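Local atomic coordinates of outer protein YopM (Yersinia pestis, PDB entry 1JL5), a protein that is a secreted leucine-rich repeat effector that probably alters host cell physiology and so promotes bacterial survival in host tissues. Residues A[84-89]-A[96-101]; A[186-191]-A[198-203]. One frame throughout, in Å; residues are numbered along the deposited sequence.

Contact 1 of 2, residues A[84-89]-A[96-101]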
loop_
_atom_site.group_PDB
_atom_site.type_symbol
_atom_site.label_atom_id
_atom_site.label_comp_id
_atom_site.label_asym_id
_atom_site.label_seq_id
_atom_site.Cartn_x
_atom_site.Cartn_y
_atom_site.Cartn_z
ATOM N N SER A 84 9.466 -34.763 2.489
ATOM C CA SER A 84 10.871 -34.400 2.578
ATOM C C SER A 84 11.655 -35.361 1.700
ATOM O O SER A 84 12.861 -35.222 1.520
ATOM C CB SER A 84 11.363 -34.482 4.022
ATOM O OG SER A 84 11.136 -35.766 4.566
ATOM N N SER A 85 10.956 -36.346 1.156
ATOM C CA SER A 85 11.584 -37.310 0.269
ATOM C C SER A 85 10.485 -38.087 -0.412
ATOM O O SER A 85 9.330 -38.067 0.019
ATOM C CB SER A 85 12.472 -38.292 1.039
ATOM O OG SER A 85 11.680 -39.253 1.721
ATOM N N LEU A 86 10.848 -38.751 -1.494
ATOM C CA LEU A 86 9.907 -39.571 -2.215
ATOM C C LEU A 86 10.484 -40.960 -2.170
ATOM O O LEU A 86 11.697 -41.138 -2.219
ATOM C CB LEU A 86 9.778 -39.132 -3.673
ATOM C CG LEU A 86 9.200 -37.744 -3.930
ATOM C CD1 LEU A 86 9.011 -37.554 -5.426
ATOM C CD2 LEU A 86 7.871 -37.601 -3.200
ATOM N N PRO A 87 9.625 -41.968 -2.044
ATOM C CA PRO A 87 10.137 -43.331 -2.008
ATOM C C PRO A 87 10.338 -43.700 -3.467
ATOM O O PRO A 87 10.155 -42.859 -4.352
ATOM C CB PRO A 87 8.995 -44.093 -1.372
ATOM C CG PRO A 87 7.804 -43.405 -1.967
ATOM C CD PRO A 87 8.163 -41.942 -1.871
ATOM N N GLU A 88 10.715 -44.942 -3.726
ATOM C CA GLU A 88 10.907 -45.374 -5.093
ATOM C C GLU A 88 9.612 -45.070 -5.828
ATOM O O GLU A 88 8.527 -45.290 -5.302
ATOM C CB GLU A 88 11.188 -46.867 -5.139
ATOM C CG GLU A 88 11.717 -47.340 -6.475
ATOM C CD GLU A 88 11.932 -48.835 -6.493
ATOM O OE1 GLU A 88 12.407 -49.361 -5.468
ATOM O OE2 GLU A 88 11.632 -49.475 -7.521
ATOM N N LEU A 89 9.728 -44.570 -7.050
ATOM C CA LEU A 89 8.557 -44.210 -7.835
ATOM C C LEU A 89 7.965 -45.379 -8.594
ATOM O O LEU A 89 8.649 -46.367 -8.857
ATOM C CB LEU A 89 8.937 -43.123 -8.837
ATOM C CG LEU A 89 9.543 -41.855 -8.236
ATOM C CD1 LEU A 89 10.092 -40.979 -9.343
ATOM C CD2 LEU A 89 8.482 -41.123 -7.424
ATOM N N LEU A 96 6.188 -37.227 -13.110
ATOM C CA LEU A 96 6.294 -37.109 -11.670
ATOM C C LEU A 96 5.982 -35.675 -11.296
ATOM O O LEU A 96 6.731 -34.761 -11.628
ATOM C CB LEU A 96 7.697 -37.448 -11.178
ATOM C CG LEU A 96 7.894 -37.104 -9.696
ATOM C CD1 LEU A 96 6.891 -37.885 -8.847
ATOM C CD2 LEU A 96 9.317 -37.417 -9.275
ATOM N N VAL A 97 4.861 -35.480 -10.620
ATOM C CA VAL A 97 4.474 -34.159 -10.174
ATOM C C VAL A 97 4.549 -34.209 -8.657
ATOM O O VAL A 97 3.672 -34.764 -7.999
ATOM C CB VAL A 97 3.041 -33.813 -10.616
ATOM C CG1 VAL A 97 2.695 -32.396 -10.190
ATOM C CG2 VAL A 97 2.918 -33.960 -12.127
ATOM N N ALA A 98 5.623 -33.657 -8.109
ATOM C CA ALA A 98 5.820 -33.638 -6.668
ATOM C C ALA A 98 6.137 -32.211 -6.268
ATOM O O ALA A 98 7.037 -31.947 -5.472
ATOM C CB ALA A 98 6.962 -34.567 -6.284
ATOM N N SER A 99 5.382 -31.286 -6.839
ATOM C CA SER A 99 5.568 -29.877 -6.559
ATOM C C SER A 99 5.208 -29.578 -5.118
ATOM O O SER A 99 4.429 -30.296 -4.495
ATOM C CB SER A 99 4.678 -29.043 -7.475
ATOM O OG SER A 99 4.826 -29.452 -8.820
ATOM N N CYS A 100 5.794 -28.511 -4.596
ATOM C CA CYS A 100 5.515 -28.064 -3.245
ATOM C C CYS A 100 5.662 -29.117 -2.163
ATOM O O CYS A 100 4.702 -29.478 -1.497
ATOM C CB CYS A 100 4.115 -27.463 -3.197
ATOM S SG CYS A 100 3.898 -26.136 -4.407
ATOM N N ASN A 101 6.877 -29.609 -2.001
ATOM C CA ASN A 101 7.172 -30.574 -0.967
ATOM C C ASN A 101 8.481 -30.069 -0.403
ATOM O O ASN A 101 8.867 -28.935 -0.679
ATOM C CB ASN A 101 7.315 -31.978 -1.555
ATOM C CG ASN A 101 5.975 -32.595 -1.910
ATOM O OD1 ASN A 101 5.151 -32.857 -1.035
ATOM N ND2 ASN A 101 5.747 -32.822 -3.197
#
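Leu86 and Leu89 meet Leu96 and Ala98 through methyl groups alone; the flat group beside them is the carboxamide of Asn101. Its ND2 lies 2.8 Å from Ala98 O in a hydrogen bond whose acceptor is nearly in the amide plane, though the donor stands above the carbonyl plane, with a C=O...N angle of 97°. ND2 also donates to Leu78 O, while OD1 receives the backbone N-H groups of Leu81 and Leu83, so both ends of the amide are tied and its rotation is fixed. The side chain also packs on Asn121 of the following coil. Asn101 is the consensus asparagine of the repeat, and it pins the loop that follows strand 75-77 of the preceding coil.

Beyond it, Leu86 and Leu96 reach toward each other tip to tip, Leu86 CD1 being 3.9 Å from Leu96 CD2. The same Leu86 CD1 rests on Ala98 CB at 3.7 Å. Leu89 crosses Leu96 at about a right angle, with Leu89 CD1 3.6 Å from Leu96 CD2 and Leu89 CD2 3.9 Å from Leu96 CD1. With its CG anti to the backbone N (chi1 170°), Leu96 presents both methyls to this leucine. Pro87, next in sequence after Leu86, packs instead on Trp43 and Trp46 of helix 36-48. With no hydrogen bond between them, 84-89 and 96-101 are joined by apolar packing; Asn101, beside the methyls, adds a polar tie between the coils.

Contact 2 of 2, residues A[186-191]-A[198-203]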
loop_
_atom_site.group_PDB
_atom_site.type_symbol
_atom_site.label_atom_id
_atom_site.label_comp_id
_atom_site.label_asym_id
_atom_site.label_seq_id
_atom_site.Cartn_x
_atom_site.Cartn_y
_atom_site.Cartn_z
ATOM N N GLU A 186 25.028 -15.543 -14.676
ATOM C CA GLU A 186 25.778 -14.382 -15.098
ATOM C C GLU A 186 25.796 -14.432 -16.614
ATOM O O GLU A 186 26.082 -13.447 -17.283
ATOM C CB GLU A 186 27.187 -14.438 -14.524
ATOM C CG GLU A 186 27.196 -14.347 -13.013
ATOM C CD GLU A 186 28.586 -14.415 -12.438
ATOM O OE1 GLU A 186 29.414 -13.546 -12.785
ATOM O OE2 GLU A 186 28.847 -15.340 -11.637
ATOM N N GLU A 187 25.468 -15.601 -17.142
ATOM C CA GLU A 187 25.411 -15.813 -18.576
ATOM C C GLU A 187 24.401 -16.903 -18.851
ATOM O O GLU A 187 24.103 -17.720 -17.986
ATOM C CB GLU A 187 26.758 -16.275 -19.127
ATOM C CG GLU A 187 27.885 -15.274 -19.026
ATOM C CD GLU A 187 29.191 -15.848 -19.548
ATOM O OE1 GLU A 187 29.228 -16.275 -20.724
ATOM O OE2 GLU A 187 30.178 -15.875 -18.782
ATOM N N LEU A 188 23.866 -16.897 -20.060
ATOM C CA LEU A 188 22.935 -17.918 -20.476
ATOM C C LEU A 188 23.736 -18.717 -21.483
ATOM O O LEU A 188 24.652 -18.189 -22.106
ATOM C CB LEU A 188 21.717 -17.307 -21.165
ATOM C CG LEU A 188 20.678 -16.618 -20.280
ATOM C CD1 LEU A 188 19.561 -16.066 -21.151
ATOM C CD2 LEU A 188 20.123 -17.612 -19.269
ATOM N N PRO A 189 23.437 -20.007 -21.628
ATOM C CA PRO A 189 24.214 -20.758 -22.611
ATOM C C PRO A 189 23.824 -20.233 -23.986
ATOM O O PRO A 189 22.883 -19.449 -24.109
ATOM C CB PRO A 189 23.761 -22.195 -22.379
ATOM C CG PRO A 189 22.346 -22.022 -21.914
ATOM C CD PRO A 189 22.457 -20.870 -20.950
ATOM N N GLU A 190 24.553 -20.645 -25.013
ATOM C CA GLU A 190 24.243 -20.211 -26.363
ATOM C C GLU A 190 22.801 -20.601 -26.628
ATOM O O GLU A 190 22.364 -21.683 -26.244
ATOM C CB GLU A 190 25.172 -20.894 -27.362
ATOM C CG GLU A 190 24.882 -20.548 -28.804
ATOM C CD GLU A 190 25.902 -21.144 -29.746
ATOM O OE1 GLU A 190 26.099 -22.377 -29.705
ATOM O OE2 GLU A 190 26.502 -20.375 -30.526
ATOM N N LEU A 191 22.061 -19.721 -27.288
ATOM C CA LEU A 191 20.658 -19.985 -27.554
ATOM C C LEU A 191 20.305 -19.941 -29.028
ATOM O O LEU A 191 19.388 -20.625 -29.471
ATOM C CB LEU A 191 19.804 -18.950 -26.822
ATOM C CG LEU A 191 20.094 -18.759 -25.334
ATOM C CD1 LEU A 191 19.405 -17.492 -24.835
ATOM C CD2 LEU A 191 19.627 -19.984 -24.565
ATOM N N THR A 198 11.246 -21.130 -28.013
ATOM C CA THR A 198 10.313 -20.056 -28.277
ATOM C C THR A 198 10.162 -19.126 -27.086
ATOM O O THR A 198 9.760 -17.978 -27.234
ATOM C CB THR A 198 8.942 -20.616 -28.625
ATOM O OG1 THR A 198 8.420 -21.305 -27.491
ATOM C CG2 THR A 198 9.051 -21.588 -29.790
ATOM N N ALA A 199 10.485 -19.619 -25.901
ATOM C CA ALA A 199 10.352 -18.790 -24.717
ATOM C C ALA A 199 11.524 -18.929 -23.777
ATOM O O ALA A 199 11.929 -20.031 -23.414
ATOM C CB ALA A 199 9.058 -19.122 -23.987
ATOM N N ILE A 200 12.071 -17.788 -23.390
ATOM C CA ILE A 200 13.184 -17.759 -22.470
ATOM C C ILE A 200 12.833 -16.839 -21.323
ATOM O O ILE A 200 12.482 -15.677 -21.528
ATOM C CB ILE A 200 14.463 -17.188 -23.101
ATOM C CG1 ILE A 200 14.916 -18.053 -24.272
ATOM C CG2 ILE A 200 15.559 -17.092 -22.039
ATOM C CD1 ILE A 200 16.064 -17.437 -25.040
ATOM N N TYR A 201 12.905 -17.374 -20.118
ATOM C CA TYR A 201 12.670 -16.584 -18.930
ATOM C C TYR A 201 14.008 -16.683 -18.244
ATOM O O TYR A 201 14.442 -17.767 -17.856
ATOM C CB TYR A 201 11.563 -17.186 -18.070
ATOM C CG TYR A 201 10.212 -17.101 -18.722
ATOM C CD1 TYR A 201 9.859 -17.971 -19.750
ATOM C CD2 TYR A 201 9.295 -16.126 -18.339
ATOM C CE1 TYR A 201 8.626 -17.871 -20.382
ATOM C CE2 TYR A 201 8.059 -16.018 -18.966
ATOM C CZ TYR A 201 7.734 -16.896 -19.987
ATOM O OH TYR A 201 6.516 -16.801 -20.613
ATOM N N ALA A 202 14.689 -15.551 -18.150
ATOM C CA ALA A 202 15.994 -15.506 -17.527
ATOM C C ALA A 202 16.048 -14.227 -16.716
ATOM O O ALA A 202 17.112 -13.705 -16.415
ATOM C CB ALA A 202 17.079 -15.514 -18.590
ATOM N N ASP A 203 14.875 -13.718 -16.378
ATOM C CA ASP A 203 14.783 -12.512 -15.582
ATOM C C ASP A 203 15.373 -12.810 -14.217
ATOM O O ASP A 203 15.564 -13.971 -13.848
ATOM C CB ASP A 203 13.326 -12.117 -15.398
ATOM C CG ASP A 203 12.506 -13.242 -14.807
ATOM O OD1 ASP A 203 12.355 -14.280 -15.486
ATOM O OD2 ASP A 203 12.029 -13.099 -13.666
#
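Leu188 and Leu191 are the two residues of 186-191 that touch Ile200 and Ala202, in the apolar interior between successive coils of the leucine-rich repeat solenoid. The first segment is the mostly extended, irregular return run on the back of repeat 6; the second carries strand 199-201 of repeat 7.

After the exposed Glu186 and Glu187, Leu188 points at the strand, and its CG, beside the backbone N and anti to the carbonyl carbon (chi1 -75°), sets the isopropyl end over the methyl of Ala202. Both branches reach it: Leu188 CD1 is 3.6 Å from Ala202 CB, and Leu188 CD2 is 3.8 Å from the same carbon. A looser contact joins Leu188 CD1 to Ile200 CG2 at 4.2 Å, and the leucine also leans on Leu207 and Pro211 of the next coil. Glu190 faces solvent, where its OE2 is hydrogen-bonded to Gln192 NE2.

Leu191 closes the segment. It approaches Ile200 tip to tip and packs on Leu171 of the preceding coil, whereas Ile200 continues onto Ile220 in the following one, so apolar contact runs on from coil to coil. Between the inward-pointing Ile200 and Ala202, Tyr201 projects to the other side of the strand, where its ring meets Phe177 with the planes at about 35°. The alternation of an extended strand thus separates the apolar interior from the concave face, where Tyr201 lies. Where the two methyl ends meet, Leu191 CD1 lies 3.3 Å from Ile200 CD1, a separation shorter than usual for two carbons and doubtful as an exact value.

Overall arrangement
Contact 1 comes first along the chain and closes before contact 2 opens. Each joins the return run of one repeat to the strand of the next: repeats 1 and 2 in contact 1, repeats 6 and 7 in contact 2. Strands 95-97 and 199-201 belong to the same row of short parallel strands, separated there by strands 115-117, 135-137, 157-159 and 177-179. The contact centres are 27 Å apart, their nearest atoms about 17 Å. Contact 1 sits beside the N-terminal helices 36-48 and 58-71, contact 2 nearer the middle of the chain. The same kind of packing in two places is consistent with a repeating interior along the curved solenoid, four copies of which form the hollow cylinder.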